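Local atomic coordinates of 3-oxosteroid 1-dehydrogenase (Sterolibacterium denitrificans, PDB entry 7P18), a protein that probably catalyses the FAD-dependent 1,2-dehydrogenation of 3-oxosteroids, introducing the Delta1 double bond and passing the electrons on to an acceptor. Residues G80-A83 against E84-L88; Q277-R280 against E281-P285; A411-G414 against K415-R419. All coordinates share one frame; numbering follows the deposited sequence.

Interaction 1: G80-A83 against E84-L88; sequences GLVA and EDRLL
Val82 and Arg86 meet at about a right angle: the CG1 methyl of Val82 lies over one face of the guanidinium, with CG1 3.9 Å from Arg86 NH1. The same methyl is shared with the helix's next residue, for Val82 CG1 also touches Leu87 CD2 at 3.9 Å, where the two side chains slant across each other. Val82 puts CG1 opposite its own backbone N (chi1 173°), which swings this branch toward the start of the helix and into the angle between Arg86 and Leu87. The arginine chain leaves beside its own N and bends at chi3 (66°), a turn that brings the guanidinium back against Val82, while CD passes the Ala83 methyl. A water sits in the guanidinium plane at its edge, accepting from Arg86 NH1 at 3.0 Å and from the backbone N of Ala83, also at 3.0 Å. Ala83 is the N-cap of helix 84-104, following the short loop after helix 67-78; its carbonyl starts the helical bonding by accepting Arg86 N at 3.0 Å, the donor standing 52° out of the carbonyl plane. Asp85 folds back over this first turn, bringing OD1 to 3.4 Å from the methyl CB of Ala83. Elsewhere the helix start is tied by charge, Glu84 OE2 forming a salt bridge with Lys75 on helix 67-78, which also packs against Leu87. Arg86 NH2 bonds to the carbonyl O of Ala529, and both Val82 and Arg86 touch Val531, so the N-terminal turn is joined to the loop that carries Ala529 and Val531. A methionine in place of Arg86 would probably leave the Ala529 carbonyl and the bridging water without their guanidinium donors.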
loop_
_atom_site.group_PDB
_atom_site.type_symbol
_atom_site.label_atom_id
_atom_site.label_comp_id
_atom_site.label_asym_id
_atom_site.label_seq_id
_atom_site.Cartn_x
_atom_site.Cartn_y
_atom_site.Cartn_z
ATOM N N GLY A 80 6.749 -19.545 9.806
ATOM C CA GLY A 80 6.028 -20.179 10.927
ATOM C C GLY A 80 5.320 -19.182 11.825
ATOM O O GLY A 80 4.793 -19.619 12.872
ATOM N N LEU A 81 5.266 -17.892 11.462
ATOM C CA LEU A 81 4.621 -16.853 12.303
ATOM C C LEU A 81 3.111 -16.895 12.139
ATOM O O LEU A 81 2.376 -16.255 12.940
ATOM C CB LEU A 81 5.168 -15.484 11.905
ATOM C CG LEU A 81 6.654 -15.274 12.158
ATOM C CD1 LEU A 81 7.072 -13.934 11.599
ATOM C CD2 LEU A 81 6.964 -15.331 13.651
ATOM N N VAL A 82 2.627 -17.553 11.081
ATOM C CA VAL A 82 1.194 -17.529 10.718
ATOM C C VAL A 82 0.680 -18.977 10.685
ATOM O O VAL A 82 1.335 -19.835 10.046
ATOM C CB VAL A 82 1.000 -16.822 9.362
ATOM C CG1 VAL A 82 -0.422 -16.909 8.858
ATOM C CG2 VAL A 82 1.446 -15.363 9.440
ATOM N N ALA A 83 -0.484 -19.216 11.253
ATOM C CA ALA A 83 -1.149 -20.543 11.230
ATOM C C ALA A 83 -1.236 -21.027 9.778
ATOM O O ALA A 83 -1.711 -20.296 8.903
ATOM C CB ALA A 83 -2.501 -20.478 11.885
ATOM N N GLU A 84 -0.801 -22.250 9.506
ATOM C CA GLU A 84 -0.783 -22.729 8.104
ATOM C C GLU A 84 -2.188 -22.679 7.500
ATOM O O GLU A 84 -2.312 -22.414 6.284
ATOM C CB GLU A 84 -0.138 -24.116 8.002
ATOM C CG GLU A 84 -0.021 -24.593 6.566
ATOM C CD GLU A 84 0.444 -26.034 6.432
ATOM O OE1 GLU A 84 -0.365 -26.937 6.769
ATOM O OE2 GLU A 84 1.579 -26.243 6.000
ATOM N N ASP A 85 -3.241 -22.944 8.270
ATOM C CA ASP A 85 -4.612 -22.990 7.708
ATOM C C ASP A 85 -5.008 -21.605 7.179
ATOM O O ASP A 85 -5.848 -21.541 6.273
ATOM C CB ASP A 85 -5.648 -23.573 8.667
ATOM C CG ASP A 85 -5.925 -22.813 9.942
ATOM O OD1 ASP A 85 -5.195 -21.835 10.225
ATOM O OD2 ASP A 85 -6.872 -23.219 10.681
ATOM N N ARG A 86 -4.456 -20.527 7.717
ATOM C CA ARG A 86 -4.710 -19.174 7.163
ATOM C C ARG A 86 -4.014 -19.027 5.806
ATOM O O ARG A 86 -4.567 -18.367 4.949
ATOM C CB ARG A 86 -4.178 -18.096 8.110
ATOM C CG ARG A 86 -4.929 -17.994 9.425
ATOM C CD ARG A 86 -4.292 -16.991 10.348
ATOM N NE ARG A 86 -4.424 -15.646 9.783
ATOM C CZ ARG A 86 -3.674 -14.588 10.148
ATOM N NH1 ARG A 86 -2.712 -14.700 11.049
ATOM N NH2 ARG A 86 -3.881 -13.425 9.549
ATOM N N LEU A 87 -2.800 -19.532 5.646
ATOM C CA LEU A 87 -2.102 -19.527 4.337
ATOM C C LEU A 87 -2.902 -20.356 3.322
ATOM O O LEU A 87 -3.083 -19.875 2.172
ATOM C CB LEU A 87 -0.697 -20.099 4.463
ATOM C CG LEU A 87 0.227 -19.419 5.482
ATOM C CD1 LEU A 87 1.577 -20.086 5.436
ATOM C CD2 LEU A 87 0.368 -17.956 5.196
ATOM N N LEU A 88 -3.361 -21.551 3.718
ATOM C CA LEU A 88 -4.177 -22.401 2.804
ATOM C C LEU A 88 -5.430 -21.634 2.402
ATOM O O LEU A 88 -5.788 -21.632 1.227
ATOM C CB LEU A 88 -4.551 -23.720 3.491
ATOM C CG LEU A 88 -3.365 -24.589 3.914
ATOM C CD1 LEU A 88 -3.838 -25.758 4.778
ATOM C CD2 LEU A 88 -2.591 -25.085 2.709
HETATM O O HOH W 1 -2.055 -17.143 12.723
#

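Interaction 2: Q277-R280 against E281-P285; sequences QQMR and EQYLP
Leu284 CD1 lies over one face of the Arg280 guanidinium, 3.8 Å above its plane and offset toward the rim, and also meets Arg280 CG at 3.9 Å. This is the close, buried side of helix 277-283, where Arg280 reaches Asp495 by a salt bridge and Thr288 by a hydrogen bond. Beside it, Met279 and Tyr283 run the same way, CE of Met279 4.0 Å from Tyr283 CE2; Met279 packs on Arg305 and Tyr283 on Met308 of helix 302-309. The helix ends here: Arg280 O accepts Leu284 N at 2.8 Å and, from well above its carbonyl plane, Tyr283 N. The outer side is polar. Gln277 bends at chi2 (74°), and its NE2 gives Glu281 OE2 a nearly straight bond of 2.8 Å on the anti side but tilted out of the carboxylate plane, amide and carboxylate planes 76° apart. One residue on, Gln278 and Gln282 lie side by side, NE2 of Gln278 donating to Gln282 OE1 at 2.9 Å. Gln277 is held further by Thr288 and Ala290, whereas Gln278 and Gln282 are exposed. The chemistry is thus divided: i to i+4 amide and carboxylate bonds lie along the outer side, while apolar contacts and a paired arginine join the inner side to the fold.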
loop_
_atom_site.group_PDB
_atom_site.type_symbol
_atom_site.label_atom_id
_atom_site.label_comp_id
_atom_site.label_asym_id
_atom_site.label_seq_id
_atom_site.Cartn_x
_atom_site.Cartn_y
_atom_site.Cartn_z
ATOM N N GLN A 277 0.054 8.449 17.422
ATOM C CA GLN A 277 1.462 8.532 17.880
ATOM C C GLN A 277 1.616 7.762 19.195
ATOM O O GLN A 277 2.670 7.142 19.421
ATOM C CB GLN A 277 1.899 10.006 18.001
ATOM C CG GLN A 277 3.322 10.151 18.473
ATOM C CD GLN A 277 4.284 9.790 17.383
ATOM O OE1 GLN A 277 3.976 9.967 16.212
ATOM N NE2 GLN A 277 5.459 9.371 17.782
ATOM N N GLN A 278 0.624 7.789 20.086
ATOM C CA GLN A 278 0.745 7.052 21.381
ATOM C C GLN A 278 0.880 5.538 21.099
ATOM O O GLN A 278 1.734 4.858 21.688
ATOM C CB GLN A 278 -0.482 7.361 22.244
ATOM C CG GLN A 278 -0.562 6.533 23.520
ATOM C CD GLN A 278 -1.205 5.160 23.351
ATOM O OE1 GLN A 278 -2.305 5.004 22.800
ATOM N NE2 GLN A 278 -0.541 4.143 23.880
ATOM N N MET A 279 0.054 5.017 20.196
ATOM C CA MET A 279 0.089 3.568 19.857
ATOM C C MET A 279 1.397 3.233 19.122
ATOM O O MET A 279 2.009 2.204 19.452
ATOM C CB MET A 279 -1.156 3.202 19.050
ATOM C CG MET A 279 -2.408 3.167 19.907
ATOM S SD MET A 279 -3.874 2.553 19.049
ATOM C CE MET A 279 -3.519 0.808 19.052
ATOM N N ARG A 280 1.892 4.126 18.241
ATOM C CA ARG A 280 3.214 3.946 17.598
ATOM C C ARG A 280 4.251 3.822 18.688
ATOM O O ARG A 280 5.082 2.894 18.664
ATOM C CB ARG A 280 3.565 5.086 16.637
ATOM C CG ARG A 280 2.628 5.267 15.461
ATOM C CD ARG A 280 3.162 6.379 14.530
ATOM N NE ARG A 280 4.371 5.981 13.836
ATOM C CZ ARG A 280 4.421 5.656 12.537
ATOM N NH1 ARG A 280 3.337 5.698 11.791
ATOM N NH2 ARG A 280 5.562 5.279 11.995
ATOM N N GLU A 281 4.267 4.751 19.642
ATOM C CA GLU A 281 5.315 4.670 20.692
ATOM C C GLU A 281 5.126 3.434 21.576
ATOM O O GLU A 281 6.147 2.888 22.063
ATOM C CB GLU A 281 5.322 5.958 21.506
ATOM C CG GLU A 281 5.959 7.032 20.676
ATOM C CD GLU A 281 5.946 8.416 21.242
ATOM O OE1 GLU A 281 5.620 8.521 22.433
ATOM O OE2 GLU A 281 6.285 9.362 20.475
ATOM N N GLN A 282 3.887 3.011 21.783
ATOM C CA GLN A 282 3.637 1.786 22.608
ATOM C C GLN A 282 4.215 0.551 21.883
ATOM O O GLN A 282 4.777 -0.342 22.542
ATOM C CB GLN A 282 2.148 1.677 22.883
ATOM C CG GLN A 282 1.789 0.448 23.732
ATOM C CD GLN A 282 0.332 0.410 24.110
ATOM O OE1 GLN A 282 -0.449 1.279 23.755
ATOM N NE2 GLN A 282 -0.063 -0.651 24.783
ATOM N N TYR A 283 4.079 0.457 20.564
ATOM C CA TYR A 283 4.233 -0.845 19.867
ATOM C C TYR A 283 5.407 -0.871 18.885
ATOM O O TYR A 283 6.086 -1.928 18.813
ATOM C CB TYR A 283 2.932 -1.168 19.143
ATOM C CG TYR A 283 1.774 -1.514 20.048
ATOM C CD1 TYR A 283 1.807 -2.643 20.852
ATOM C CD2 TYR A 283 0.641 -0.727 20.087
ATOM C CE1 TYR A 283 0.723 -2.983 21.651
ATOM C CE2 TYR A 283 -0.446 -1.040 20.895
ATOM C CZ TYR A 283 -0.400 -2.183 21.672
ATOM O OH TYR A 283 -1.461 -2.484 22.485
ATOM N N LEU A 284 5.634 0.208 18.137
ATOM C CA LEU A 284 6.608 0.238 17.003
ATOM C C LEU A 284 8.015 0.575 17.461
ATOM O O LEU A 284 8.228 1.141 18.539
ATOM C CB LEU A 284 6.119 1.255 15.974
ATOM C CG LEU A 284 4.772 0.958 15.323
ATOM C CD1 LEU A 284 4.453 2.038 14.300
ATOM C CD2 LEU A 284 4.724 -0.429 14.666
ATOM N N PRO A 285 9.050 0.212 16.674
ATOM C CA PRO A 285 10.403 0.608 17.003
ATOM C C PRO A 285 10.550 2.130 16.975
ATOM O O PRO A 285 9.888 2.829 16.248
ATOM C CB PRO A 285 11.321 -0.093 15.994
ATOM C CG PRO A 285 10.390 -0.430 14.838
ATOM C CD PRO A 285 9.020 -0.657 15.483
#

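Interaction 3: A411-G414 against K415-R419; sequences AWLG and KVYWR
The CG2 methyl of Val416 sits over the five-membered ring of Trp412, 3.5 Å from its centroid and only 11° off the ring normal, a well-centred CH-pi contact. The two side chains point the same way and are buried against Pro399. Next to them Trp412 CB meets Tyr417 CE1 at 3.6 Å, and Leu413 CD1 touches Tyr417 CE2, across the ring from CE1. Tyr417 CG stands between its backbone N and carbonyl carbon (chi1 68°), which folds the ring back so that Leu413 CA lies over one face. Around this centre the chain turns tightly into strand 418-420, which pairs antiparallel with strand 486-502: Trp412 O takes Val416 N at 2.8 Å and Lys415 N at 2.9 Å, and Gly414 N donates to Tyr417 O. Gly414, at positive phi, places its CA over the face of Trp418, 3.8 Å from the five-membered ring centroid. Farther out, Leu413 CD1 covers one face of the Arg419 guanidinium, which is salt-bridged to Asp408, and a water accepts from Lys415 NZ. Tyr417 OH bonds to Arg409 O. With one carbonyl gripped by two backbone donors and, weakly, by Tyr417 N, and one face of each aromatic ring met by a CH or methyl group, backbone and side chains both fix the turn, its charged groups at the outer edge.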
loop_
_atom_site.group_PDB
_atom_site.type_symbol
_atom_site.label_atom_id
_atom_site.label_comp_id
_atom_site.label_asym_id
_atom_site.label_seq_id
_atom_site.Cartn_x
_atom_site.Cartn_y
_atom_site.Cartn_z
ATOM N N ALA A 411 10.932 27.169 -3.823
ATOM C CA ALA A 411 10.178 26.930 -2.573
ATOM C C ALA A 411 10.530 25.558 -1.985
ATOM O O ALA A 411 10.306 25.336 -0.761
ATOM C CB ALA A 411 8.698 27.068 -2.830
ATOM N N TRP A 412 11.068 24.648 -2.797
ATOM C CA TRP A 412 11.387 23.254 -2.365
ATOM C C TRP A 412 12.845 23.110 -1.932
ATOM O O TRP A 412 13.181 22.068 -1.345
ATOM C CB TRP A 412 11.013 22.257 -3.468
ATOM C CG TRP A 412 9.575 21.851 -3.408
ATOM C CD1 TRP A 412 8.600 22.335 -2.586
ATOM C CD2 TRP A 412 8.929 20.930 -4.300
ATOM N NE1 TRP A 412 7.404 21.754 -2.888
ATOM C CE2 TRP A 412 7.573 20.889 -3.940
ATOM C CE3 TRP A 412 9.383 20.148 -5.373
ATOM C CZ2 TRP A 412 6.657 20.071 -4.608
ATOM C CZ3 TRP A 412 8.487 19.335 -6.025
ATOM C CH2 TRP A 412 7.143 19.293 -5.638
ATOM N N LEU A 413 13.691 24.100 -2.210
ATOM C CA LEU A 413 15.123 24.013 -1.833
ATOM C C LEU A 413 15.247 23.959 -0.304
ATOM O O LEU A 413 14.624 24.767 0.366
ATOM C CB LEU A 413 15.874 25.211 -2.430
ATOM C CG LEU A 413 17.381 25.195 -2.250
ATOM C CD1 LEU A 413 18.005 24.068 -3.086
ATOM C CD2 LEU A 413 17.960 26.567 -2.655
ATOM N N GLY A 414 15.971 22.967 0.212
ATOM C CA GLY A 414 16.139 22.682 1.641
ATOM C C GLY A 414 14.885 22.116 2.279
ATOM O O GLY A 414 14.900 21.913 3.508
ATOM N N LYS A 415 13.827 21.842 1.505
ATOM C CA LYS A 415 12.580 21.227 2.061
ATOM C C LYS A 415 12.323 19.844 1.424
ATOM O O LYS A 415 12.166 18.858 2.185
ATOM C CB LYS A 415 11.391 22.149 1.808
ATOM C CG LYS A 415 11.592 23.610 2.196
ATOM C CD LYS A 415 11.757 23.840 3.663
ATOM C CE LYS A 415 11.857 25.321 3.998
ATOM N NZ LYS A 415 12.016 25.482 5.456
ATOM N N VAL A 416 12.314 19.777 0.090
ATOM C CA VAL A 416 12.107 18.502 -0.684
ATOM C C VAL A 416 13.458 18.000 -1.212
ATOM O O VAL A 416 13.691 16.783 -1.290
ATOM C CB VAL A 416 11.090 18.731 -1.802
ATOM C CG1 VAL A 416 11.036 17.539 -2.748
ATOM C CG2 VAL A 416 9.721 19.074 -1.268
ATOM N N TYR A 417 14.399 18.893 -1.521
ATOM C CA TYR A 417 15.729 18.472 -2.010
ATOM C C TYR A 417 16.770 19.496 -1.576
ATOM O O TYR A 417 16.422 20.679 -1.406
ATOM C CB TYR A 417 15.711 18.293 -3.540
ATOM C CG TYR A 417 15.531 19.603 -4.262
ATOM C CD1 TYR A 417 14.281 20.152 -4.454
ATOM C CD2 TYR A 417 16.635 20.355 -4.636
ATOM C CE1 TYR A 417 14.113 21.411 -5.004
ATOM C CE2 TYR A 417 16.480 21.602 -5.217
ATOM C CZ TYR A 417 15.222 22.149 -5.383
ATOM O OH TYR A 417 15.070 23.405 -5.944
ATOM N N TRP A 418 18.002 19.020 -1.398
ATOM C CA TRP A 418 19.206 19.864 -1.208
ATOM C C TRP A 418 20.064 19.743 -2.474
ATOM O O TRP A 418 20.079 18.645 -3.080
ATOM C CB TRP A 418 19.948 19.446 0.054
ATOM C CG TRP A 418 19.199 19.704 1.326
ATOM C CD1 TRP A 418 19.473 20.672 2.258
ATOM C CD2 TRP A 418 18.099 18.941 1.860
ATOM N NE1 TRP A 418 18.601 20.585 3.308
ATOM C CE2 TRP A 418 17.724 19.558 3.083
ATOM C CE3 TRP A 418 17.330 17.861 1.405
ATOM C CZ2 TRP A 418 16.676 19.078 3.865
ATOM C CZ3 TRP A 418 16.307 17.377 2.189
ATOM C CH2 TRP A 418 15.970 17.995 3.395
ATOM N N ARG A 419 20.722 20.832 -2.875
ATOM C CA ARG A 419 21.460 20.922 -4.163
ATOM C C ARG A 419 22.818 21.565 -3.878
ATOM O O ARG A 419 22.893 22.448 -3.002
ATOM C CB ARG A 419 20.591 21.655 -5.189
ATOM C CG ARG A 419 21.230 21.772 -6.566
ATOM C CD ARG A 419 20.419 22.603 -7.542
ATOM N NE ARG A 419 20.401 23.976 -7.041
ATOM C CZ ARG A 419 19.338 24.743 -6.879
ATOM N NH1 ARG A 419 18.132 24.333 -7.232
ATOM N NH2 ARG A 419 19.483 25.942 -6.345
HETATM O O HOH W 2 14.823 24.946 4.822
#

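Overall arrangement
The three contacts follow one another along the chain and do not touch. Interaction 2 lies nearest the cofactor: the Met279 side chain is about 10 Å from the bound FAD and about 7 Å from the side chain of Asp302, an FAD-binding residue. Interaction 1 is somewhat farther, the Arg86 side chain being about 12 Å from FAD and about 10 Å from that of Asn526, another residue that binds it. The centres of interactions 1 and 2 are 26 Å apart, and the nearest atoms of interactions 1 and 2 about 14 Å apart. Interaction 3 lies away from the FAD and steroid sites, its centre 30 Å from that of interaction 2 and 46 Å from that of interaction 1, across the chain's centre.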